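Local coordinates for protein SusD homolog (Bacteroides thetaiotaomicron VPI-5482, PDB 3IHV) that probably binds glycans at the outer membrane of a gut bacterium, as SusD-family proteins do in polysaccharide uptake, at residues Lys219-Ala224 with Asn409-Gly414; Tyr366-Trp371 with Leu463-His468. All blocks are in the same frame, centred on the assembly; numbering follows the deposited sequence.

Interaction 1 of 2, residues Lys219-Ala224 with Asn409-Gly414; sequences KWEAAA and NEWKHG. With EDO (1,2-ethanediol), chain H.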
loop_
_atom_site.group_PDB
_atom_site.type_symbol
_atom_site.label_atom_id
_atom_site.label_comp_id
_atom_site.label_asym_id
_atom_site.label_seq_id
_atom_site.Cartn_x
_atom_site.Cartn_y
_atom_site.Cartn_z
ATOM N N LYS A 219 17.800 12.387 6.366
ATOM C CA LYS A 219 16.837 11.389 6.817
ATOM C C LYS A 219 17.163 9.955 6.414
ATOM O O LYS A 219 16.528 9.012 6.922
ATOM C CB LYS A 219 15.416 11.802 6.422
ATOM C CG LYS A 219 14.968 13.180 6.979
ATOM C CD LYS A 219 15.177 13.348 8.472
ATOM C CE LYS A 219 14.839 14.796 8.938
ATOM N NZ LYS A 219 15.165 15.153 10.330
ATOM N N TRP A 220 18.114 9.754 5.497
ATOM C CA TRP A 220 18.511 8.390 5.171
ATOM C C TRP A 220 19.104 7.716 6.408
ATOM O O TRP A 220 18.801 6.550 6.731
ATOM C CB TRP A 220 19.512 8.364 4.035
ATOM C CG TRP A 220 18.969 8.718 2.657
ATOM C CD1 TRP A 220 19.359 9.762 1.886
ATOM C CD2 TRP A 220 18.011 7.999 1.897
ATOM N NE1 TRP A 220 18.704 9.745 0.703
ATOM C CE2 TRP A 220 17.852 8.677 0.686
ATOM C CE3 TRP A 220 17.254 6.867 2.129
ATOM C CZ2 TRP A 220 16.995 8.250 -0.296
ATOM C CZ3 TRP A 220 16.367 6.449 1.151
ATOM C CH2 TRP A 220 16.241 7.135 -0.043
ATOM N N GLU A 221 19.960 8.439 7.096
ATOM C CA GLU A 221 20.524 7.952 8.333
ATOM C C GLU A 221 19.422 7.659 9.352
ATOM O O GLU A 221 19.477 6.657 10.029
ATOM C CB GLU A 221 21.503 8.980 8.895
ATOM C CG GLU A 221 22.017 8.641 10.279
ATOM C CD GLU A 221 23.011 9.629 10.791
ATOM O OE1 GLU A 221 23.344 10.608 10.076
ATOM O OE2 GLU A 221 23.469 9.397 11.919
ATOM N N ALA A 222 18.397 8.520 9.423
ATOM C CA ALA A 222 17.297 8.305 10.373
ATOM C C ALA A 222 16.527 7.043 10.002
ATOM O O ALA A 222 16.148 6.238 10.864
ATOM C CB ALA A 222 16.367 9.536 10.427
ATOM N N ALA A 223 16.271 6.853 8.702
ATOM C CA ALA A 223 15.563 5.651 8.238
ATOM C C ALA A 223 16.371 4.395 8.636
ATOM O O ALA A 223 15.832 3.406 9.163
ATOM C CB ALA A 223 15.391 5.709 6.701
ATOM N N ALA A 224 17.658 4.427 8.355
ATOM C CA ALA A 224 18.528 3.290 8.649
ATOM C C ALA A 224 18.590 3.001 10.159
ATOM O O ALA A 224 18.554 1.855 10.554
ATOM C CB ALA A 224 19.949 3.535 8.102
ATOM N N ASN A 409 22.618 2.123 2.185
ATOM C CA ASN A 409 23.426 2.377 0.983
ATOM C C ASN A 409 23.427 3.854 0.665
ATOM O O ASN A 409 24.454 4.395 0.287
ATOM C CB ASN A 409 22.869 1.560 -0.180
ATOM C CG ASN A 409 23.637 1.746 -1.451
ATOM O OD1 ASN A 409 24.845 1.539 -1.492
ATOM N ND2 ASN A 409 22.924 2.073 -2.527
ATOM N N GLU A 410 22.287 4.519 0.857
ATOM C CA GLU A 410 22.221 5.948 0.583
ATOM C C GLU A 410 23.057 6.738 1.589
ATOM O O GLU A 410 23.850 7.627 1.231
ATOM C CB GLU A 410 20.777 6.446 0.637
ATOM C CG GLU A 410 19.847 5.879 -0.397
ATOM C CD GLU A 410 20.191 6.243 -1.851
ATOM O OE1 GLU A 410 20.923 7.252 -2.094
ATOM O OE2 GLU A 410 19.698 5.490 -2.731
ATOM N N TRP A 411 22.902 6.408 2.871
ATOM C CA TRP A 411 23.658 7.121 3.915
ATOM C C TRP A 411 25.178 6.911 3.862
ATOM O O TRP A 411 25.968 7.890 3.907
ATOM C CB TRP A 411 23.078 6.724 5.265
ATOM C CG TRP A 411 23.825 7.081 6.433
ATOM C CD1 TRP A 411 24.544 8.220 6.654
ATOM C CD2 TRP A 411 23.867 6.334 7.653
ATOM N NE1 TRP A 411 25.082 8.186 7.904
ATOM C CE2 TRP A 411 24.668 7.050 8.547
ATOM C CE3 TRP A 411 23.291 5.129 8.069
ATOM C CZ2 TRP A 411 24.949 6.593 9.842
ATOM C CZ3 TRP A 411 23.562 4.661 9.340
ATOM C CH2 TRP A 411 24.374 5.408 10.226
ATOM N N LYS A 412 25.581 5.649 3.731
ATOM C CA LYS A 412 26.989 5.284 3.704
ATOM C C LYS A 412 27.623 5.358 2.328
ATOM O O LYS A 412 28.829 5.164 2.228
ATOM C CB LYS A 412 27.149 3.844 4.176
ATOM C CG LYS A 412 26.433 3.458 5.474
ATOM C CD LYS A 412 27.078 3.984 6.653
ATOM C CE LYS A 412 26.584 3.229 7.894
ATOM N NZ LYS A 412 27.254 3.754 9.112
ATOM N N HIS A 413 26.834 5.633 1.292
ATOM C CA HIS A 413 27.324 5.689 -0.086
ATOM C C HIS A 413 27.978 4.378 -0.501
ATOM O O HIS A 413 29.090 4.344 -0.981
ATOM C CB HIS A 413 28.301 6.862 -0.234
ATOM C CG HIS A 413 27.693 8.159 0.183
ATOM N ND1 HIS A 413 26.631 8.724 -0.491
ATOM C CD2 HIS A 413 27.981 8.993 1.208
ATOM C CE1 HIS A 413 26.289 9.851 0.107
ATOM N NE2 HIS A 413 27.096 10.039 1.134
ATOM N N GLY A 414 27.244 3.293 -0.339
ATOM C CA GLY A 414 27.764 1.977 -0.655
ATOM C C GLY A 414 27.179 0.967 0.311
ATOM O O GLY A 414 26.849 1.315 1.437
HETATM C C1 EDO H . 16.198 12.482 13.941
HETATM O O1 EDO H . 16.981 13.680 13.994
HETATM C C2 EDO H . 15.674 12.396 12.531
HETATM O O2 EDO H . 14.680 13.394 12.403
#
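Two tryptophans, one from each helix, carry this contact, and each has a glutamate of the other helix laid against it. Trp-220 lends its indole to Glu-410: CG of Glu-410 sits 3.5 Å from the centroid of the six-membered ring of Trp-220, only 6° off the ring normal, while CB of Glu-410 comes within 3.4 Å of CD2 of Trp-220 on the same face. With chi1 at -64°, CG of Glu-410 lies anti to the carbonyl carbon and over the indole; the bend at chi2 then turns the carboxylate toward Arg-452 of helix 448-463, with which it forms a salt bridge. In the reciprocal pair, CB of Glu-221 stands 3.6 Å from the centroid of the five-membered ring of Trp-411. The extended Glu-221 chain then runs on across that indole, its carboxylate stacked nearly parallel to the ring, with planes 6° apart. Lys-225, a turn later on the same helix, takes OE2 of Glu-221 in a salt bridge, and Lys-412 brings its CE over the opposite face of Trp-411.

The two helices, 219-232 and 397-412, belong to the helical scaffold of a SusD-family protein, whose sequence families fall in the TPR clan. The second ends here: His-413 turns to positive phi, and the N of Gly-414 bonds back to the O of Asn-409 at 3.1 Å.

Two apolar touches complete the contact. CB of Trp-220 lies 4.1 Å from CB of Trp-411, and CB of Ala-224 approaches CE3 of Trp-411 to 3.7 Å. No hydrogen bond crosses between the segments.

The one polar bond to a small molecule is on the 219-224 side, where Lys-219 NZ donates to O2 of an ethanediol at 2.8 Å, a molecule probably from the crystallisation liquor and also held by Glu-167.

Interaction 2 of 2, residues Tyr366-Trp371 with Leu463-His468; sequences YTPAKW and LSFEGH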
loop_
_atom_site.group_PDB
_atom_site.type_symbol
_atom_site.label_atom_id
_atom_site.label_comp_id
_atom_site.label_asym_id
_atom_site.label_seq_id
_atom_site.Cartn_x
_atom_site.Cartn_y
_atom_site.Cartn_z
ATOM N N TYR A 366 -2.778 -10.313 -18.261
ATOM C CA TYR A 366 -2.283 -10.920 -17.020
ATOM C C TYR A 366 -2.625 -9.982 -15.866
ATOM O O TYR A 366 -2.652 -8.745 -16.031
ATOM C CB TYR A 366 -0.753 -11.057 -16.996
ATOM C CG TYR A 366 -0.069 -12.116 -17.837
ATOM C CD1 TYR A 366 -0.727 -12.818 -18.853
ATOM C CD2 TYR A 366 1.297 -12.349 -17.655
ATOM C CE1 TYR A 366 -0.053 -13.759 -19.615
ATOM C CE2 TYR A 366 1.968 -13.248 -18.392
ATOM C CZ TYR A 366 1.303 -13.945 -19.397
ATOM O OH TYR A 366 1.975 -14.869 -20.139
ATOM N N THR A 367 -2.850 -10.571 -14.689
ATOM C CA THR A 367 -3.236 -9.833 -13.492
ATOM C C THR A 367 -2.308 -10.206 -12.335
ATOM O O THR A 367 -1.477 -11.112 -12.452
ATOM C CB THR A 367 -4.676 -10.200 -13.060
ATOM O OG1 THR A 367 -4.736 -11.616 -12.720
ATOM C CG2 THR A 367 -5.671 -9.902 -14.183
ATOM N N PRO A 368 -2.445 -9.505 -11.211
ATOM C CA PRO A 368 -1.760 -10.046 -10.038
ATOM C C PRO A 368 -2.398 -11.396 -9.678
ATOM O O PRO A 368 -3.562 -11.655 -10.027
ATOM C CB PRO A 368 -2.080 -9.000 -8.941
ATOM C CG PRO A 368 -2.582 -7.766 -9.679
ATOM C CD PRO A 368 -3.142 -8.240 -10.939
ATOM N N ALA A 369 -1.643 -12.260 -8.990
ATOM C CA ALA A 369 -2.152 -13.541 -8.496
ATOM C C ALA A 369 -2.158 -13.581 -6.969
ATOM O O ALA A 369 -2.605 -14.547 -6.372
ATOM C CB ALA A 369 -1.319 -14.692 -9.030
ATOM N N LYS A 370 -1.665 -12.524 -6.325
ATOM C CA LYS A 370 -1.585 -12.466 -4.860
ATOM C C LYS A 370 -2.942 -12.570 -4.174
ATOM O O LYS A 370 -3.030 -13.063 -3.053
ATOM C CB LYS A 370 -0.906 -11.180 -4.439
ATOM C CG LYS A 370 0.555 -11.170 -4.822
ATOM C CD LYS A 370 1.280 -9.898 -4.428
ATOM C CE LYS A 370 2.799 -10.090 -4.563
ATOM N NZ LYS A 370 3.681 -8.896 -4.240
ATOM N N TRP A 371 -3.972 -12.048 -4.835
ATOM C CA TRP A 371 -5.324 -12.034 -4.278
ATOM C C TRP A 371 -6.294 -12.900 -5.097
ATOM O O TRP A 371 -7.452 -12.549 -5.305
ATOM C CB TRP A 371 -5.810 -10.590 -4.017
ATOM C CG TRP A 371 -4.777 -9.840 -3.221
ATOM C CD1 TRP A 371 -4.588 -9.903 -1.868
ATOM C CD2 TRP A 371 -3.710 -9.014 -3.738
ATOM N NE1 TRP A 371 -3.474 -9.164 -1.508
ATOM C CE2 TRP A 371 -2.950 -8.577 -2.627
ATOM C CE3 TRP A 371 -3.388 -8.525 -5.009
ATOM C CZ2 TRP A 371 -1.837 -7.740 -2.756
ATOM C CZ3 TRP A 371 -2.273 -7.690 -5.148
ATOM C CH2 TRP A 371 -1.526 -7.289 -4.011
ATOM N N LEU A 463 7.381 -6.756 -3.668
ATOM C CA LEU A 463 6.163 -6.040 -3.298
ATOM C C LEU A 463 5.195 -5.717 -4.445
ATOM O O LEU A 463 4.283 -4.918 -4.266
ATOM C CB LEU A 463 6.599 -4.717 -2.642
ATOM C CG LEU A 463 7.540 -4.828 -1.451
ATOM C CD1 LEU A 463 8.157 -3.440 -1.147
ATOM C CD2 LEU A 463 6.815 -5.350 -0.258
ATOM N N SER A 464 5.386 -6.333 -5.612
ATOM C CA SER A 464 4.589 -6.020 -6.779
ATOM C C SER A 464 3.116 -5.985 -6.466
ATOM O O SER A 464 2.644 -6.835 -5.741
ATOM C CB SER A 464 4.841 -7.034 -7.916
ATOM O OG SER A 464 4.507 -8.366 -7.561
ATOM N N PHE A 465 2.422 -4.936 -6.974
ATOM C CA PHE A 465 0.965 -4.810 -6.893
ATOM C C PHE A 465 0.432 -4.453 -5.489
ATOM O O PHE A 465 -0.770 -4.230 -5.341
ATOM C CB PHE A 465 0.258 -6.043 -7.467
ATOM C CG PHE A 465 0.921 -6.567 -8.695
ATOM C CD1 PHE A 465 1.132 -5.731 -9.795
ATOM C CD2 PHE A 465 1.385 -7.883 -8.751
ATOM C CE1 PHE A 465 1.796 -6.209 -10.914
ATOM C CE2 PHE A 465 2.055 -8.340 -9.873
ATOM C CZ PHE A 465 2.275 -7.497 -10.945
ATOM N N GLU A 466 1.308 -4.383 -4.482
ATOM C CA GLU A 466 0.896 -4.077 -3.101
ATOM C C GLU A 466 0.821 -2.548 -2.800
ATOM O O GLU A 466 0.691 -2.139 -1.647
ATOM C CB GLU A 466 1.826 -4.759 -2.109
ATOM C CG GLU A 466 1.770 -6.267 -2.157
ATOM C CD GLU A 466 2.798 -6.924 -1.265
ATOM O OE1 GLU A 466 2.851 -6.635 -0.038
ATOM O OE2 GLU A 466 3.569 -7.755 -1.795
ATOM N N GLY A 467 0.925 -1.729 -3.844
ATOM C CA GLY A 467 0.646 -0.304 -3.744
ATOM C C GLY A 467 1.797 0.637 -3.517
ATOM O O GLY A 467 1.562 1.808 -3.188
ATOM N N HIS A 468 3.014 0.154 -3.706
ATOM C CA HIS A 468 4.209 0.950 -3.429
ATOM C C HIS A 468 4.967 1.458 -4.621
ATOM O O HIS A 468 5.753 2.413 -4.507
ATOM C CB HIS A 468 5.194 0.104 -2.588
ATOM C CG HIS A 468 4.536 -0.528 -1.410
ATOM N ND1 HIS A 468 3.937 0.220 -0.407
ATOM C CD2 HIS A 468 4.242 -1.822 -1.154
ATOM C CE1 HIS A 468 3.350 -0.605 0.444
ATOM N NE2 HIS A 468 3.524 -1.848 0.016
HETATM O O HOH W 1 5.974 -9.678 -5.811
#
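Pro-368 and Phe-465 mark the nearest backbone approach, their CA atoms 6.7 Å apart, where the short strand 367-368 and the loop after it meet a type II beta turn running from Leu-463 to Glu-466. Phe-465 occupies the turn's third position, with positive phi (74°), and a bond from Glu-466 N to Leu-463 O closes it. CG of Pro-368 lies over one face of the Phe-465 ring, 4.2 Å from its centroid, while CB of Pro-368 comes within 3.6 Å of CD2 of Phe-465. Trp-371 brings the far end of its indole to the same turn, CZ3 lying 3.8 Å from CB of Phe-465, which sits at the indole's edge. Lys-370 stays extended beyond CG and reaches across to the turn: its NZ donates to Ser-464 O at 2.8 Å, on a lone pair in the carbonyl plane, and forms a salt bridge with OE2 of Glu-466 at 2.7 Å, through that oxygen's anti lone pair. A water, 2.9 Å from Lys-370 NZ and 2.6 Å from Ser-464 OG, links those two side chains. Arg-396 adds a second salt bridge to OE2 of Glu-466, so two cations share one buried carboxylate oxygen, an arrangement that would probably keep Glu-466 ionised.

Overall arrangement
The centres of the two contacts are about 28 Å apart and their nearest atoms about 12 Å, so they do not touch. Their segments alternate along the chain: 219-224, 366-371, 409-414, then 463-468. Interaction 1 joins two helices near the periphery, its centre about 23 Å from that of the chain, whereas interaction 2 is buried, its centre about 10 Å from the centre of the chain, and joins the edge strand of a small antiparallel sheet to the loop following helix 448-463. That helix ties them together, since Arg-452 on it pairs with Glu-410 and its end leads into the turn of interaction 2. Helix 397-412 also spans the two: Arg-396 just before it pairs with Glu-466, and its last turn carries Glu-410 and Trp-411.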